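Local atomic coordinates of folylpolyglutamate synthase protein FOLC (Mycobacterium tuberculosis, PDB entry 2VOS), a protein that probably catalyses the ATP-dependent addition of L-glutamate to dihydropteroate, giving dihydrofolate, and then to tetrahydrofolate, building folylpolyglutamates. Residues Thr347-Ala352 / Phe370-Leu375. Numbering follows the deposited sequence.
Sequences TVFIDA and FDFRFL. With ADP (adenosine-5'-diphosphate), chain B.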
# COMPACT_ATOMS: atom_id res chain seq x y z
N THR A 347 11.12 21.81 0.36
CA THR A 347 10.84 20.40 0.34
C THR A 347 9.35 20.15 0.05
O THR A 347 8.50 20.78 0.62
CB THR A 347 11.20 19.77 1.69
OG1 THR A 347 12.62 19.93 1.90
CG2 THR A 347 10.81 18.30 1.68
N VAL A 348 9.07 19.25 -0.88
CA VAL A 348 7.70 18.82 -1.14
C VAL A 348 7.73 17.31 -0.93
O VAL A 348 8.55 16.58 -1.54
CB VAL A 348 7.28 19.08 -2.58
CG1 VAL A 348 5.88 18.42 -2.86
CG2 VAL A 348 7.30 20.62 -2.89
N PHE A 349 6.83 16.86 -0.06
CA PHE A 349 6.61 15.43 0.13
C PHE A 349 5.30 15.06 -0.47
O PHE A 349 4.36 15.88 -0.45
CB PHE A 349 6.44 15.11 1.60
CG PHE A 349 7.73 15.08 2.34
CD1 PHE A 349 8.13 16.19 3.10
CD2 PHE A 349 8.51 13.96 2.33
CE1 PHE A 349 9.32 16.12 3.81
CE2 PHE A 349 9.71 13.92 3.05
CZ PHE A 349 10.07 15.01 3.80
N ILE A 350 5.20 13.82 -0.93
CA ILE A 350 3.89 13.28 -1.20
C ILE A 350 3.76 12.06 -0.30
O ILE A 350 4.76 11.34 -0.07
CB ILE A 350 3.71 12.85 -2.69
CG1 ILE A 350 4.75 11.74 -3.09
CG2 ILE A 350 3.68 14.10 -3.63
CD1 ILE A 350 4.55 11.16 -4.55
N ASP A 351 2.54 11.82 0.17
CA ASP A 351 2.25 10.71 1.04
C ASP A 351 0.81 10.26 0.87
O ASP A 351 -0.13 11.08 0.92
CB ASP A 351 2.56 11.05 2.50
CG ASP A 351 2.56 9.77 3.38
OD1 ASP A 351 3.52 9.00 3.40
OD2 ASP A 351 1.55 9.47 3.97
N ALA A 352 0.62 8.95 0.70
CA ALA A 352 -0.68 8.37 0.45
C ALA A 352 -1.57 8.29 1.72
O ALA A 352 -2.70 7.76 1.63
CB ALA A 352 -0.50 6.94 -0.12
N PHE A 370 12.89 15.29 10.75
CA PHE A 370 13.20 16.50 10.00
C PHE A 370 13.09 17.65 10.97
O PHE A 370 12.64 17.50 12.10
CB PHE A 370 12.20 16.70 8.90
CG PHE A 370 12.19 15.58 7.91
CD1 PHE A 370 13.03 15.59 6.81
CD2 PHE A 370 11.34 14.48 8.07
CE1 PHE A 370 13.05 14.54 5.88
CE2 PHE A 370 11.38 13.42 7.13
CZ PHE A 370 12.23 13.46 6.06
N ASP A 371 13.53 18.81 10.54
CA ASP A 371 13.47 19.97 11.41
C ASP A 371 12.86 21.10 10.61
O ASP A 371 13.57 22.02 10.19
CB ASP A 371 14.88 20.37 11.81
CG ASP A 371 14.89 21.46 12.88
OD1 ASP A 371 13.79 21.84 13.40
OD2 ASP A 371 16.02 21.88 13.22
N PHE A 372 11.56 21.03 10.34
CA PHE A 372 10.94 22.06 9.51
C PHE A 372 10.55 23.20 10.41
O PHE A 372 10.17 22.97 11.56
CB PHE A 372 9.71 21.49 8.83
CG PHE A 372 10.04 20.54 7.72
CD1 PHE A 372 9.82 19.19 7.86
CD2 PHE A 372 10.61 21.01 6.57
CE1 PHE A 372 10.14 18.31 6.83
CE2 PHE A 372 10.96 20.12 5.53
CZ PHE A 372 10.73 18.77 5.68
N ARG A 373 10.68 24.42 9.92
CA ARG A 373 10.18 25.55 10.69
C ARG A 373 8.73 25.92 10.26
O ARG A 373 8.02 26.59 10.98
CB ARG A 373 11.17 26.74 10.60
N PHE A 374 8.29 25.45 9.10
CA PHE A 374 6.98 25.81 8.58
C PHE A 374 6.58 24.73 7.59
O PHE A 374 7.35 24.42 6.69
CB PHE A 374 7.04 27.17 7.87
CG PHE A 374 5.70 27.67 7.42
CD1 PHE A 374 4.85 28.34 8.29
CD2 PHE A 374 5.30 27.51 6.11
CE1 PHE A 374 3.61 28.80 7.87
CE2 PHE A 374 4.06 27.96 5.68
CZ PHE A 374 3.22 28.62 6.56
N LEU A 375 5.40 24.14 7.78
CA LEU A 375 4.88 23.11 6.87
C LEU A 375 3.43 23.46 6.45
O LEU A 375 2.60 23.79 7.32
CB LEU A 375 4.87 21.76 7.57
CG LEU A 375 6.16 21.00 7.72
CD1 LEU A 375 5.86 19.65 8.36
CD2 LEU A 375 6.80 20.79 6.34
PB ADP B . -1.45 -0.09 2.34
O1B ADP B . -0.98 -0.81 1.10
O2B ADP B . -2.52 0.92 2.06
O3B ADP B . -1.73 -0.95 3.54
PA ADP B . 1.03 1.52 2.18
O1A ADP B . 0.58 1.95 0.79
O2A ADP B . 2.42 1.01 2.52
O3A ADP B . -0.17 0.71 2.94
O5' ADP B . 0.95 2.91 3.01
C5' ADP B . -0.13 3.86 2.92
C4' ADP B . 0.21 4.97 3.94
O4' ADP B . 0.17 4.40 5.28
C3' ADP B . 1.65 5.48 3.86
O3' ADP B . 1.71 6.69 3.14
C2' ADP B . 2.11 5.83 5.25
O2' ADP B . 1.49 7.12 5.59
C1' ADP B . 1.28 4.88 6.08
N9 ADP B . 1.95 3.62 6.53
C8 ADP B . 2.61 2.65 5.82
N7 ADP B . 3.00 1.65 6.67
C5 ADP B . 2.48 1.95 7.90
C6 ADP B . 2.47 1.33 9.23
N6 ADP B . 3.09 0.15 9.45
N1 ADP B . 1.87 2.02 10.20
C2 ADP B . 1.28 3.24 10.08
N3 ADP B . 1.21 3.87 8.88
C4 ADP B . 1.82 3.26 7.80
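With CG anti to the carbonyl carbon in both Phe-349 (chi1 -78°) and Phe-370 (chi1 -61°), the two side chains come from opposite directions and their rings meet edge to face. The edge of Phe-349 points at one face of Phe-370, its CZ lying 3.5 Å from CZ of Phe-370, over the outer part of that ring; the planes stand at 76°. Such a T-shaped pair sets ring hydrogens of one phenylalanine against the pi cloud of the other, and His-294 makes a second edge-to-face pair with Phe-370. Phe-349 also uses its edge toward Phe-372, CE1 lying 3.5 Å from CZ of that ring. At the start of the strand Thr-347, a beta-branched residue well suited to an extended chain, brings CB to 3.9 Å from the Phe-372 CE2 edge. Leu-366 of helix 356-368 also packs on Phe-349. Farther along, Asp-351 offers its carboxylate to the ribose of ADP: O2' donates to OD2 at 2.9 Å, while the backbone N of Leu-339 binds OD1 and that of Ala-353 binds OD2. Strand 347-350, helix 356-368 and strand 374-379, with 464-469 between the parallel strands, form a beta-alpha-beta crossover in the Mur ligase glutamate ligase domain, and strand 347-350 leads into the ADP site at Asp-351.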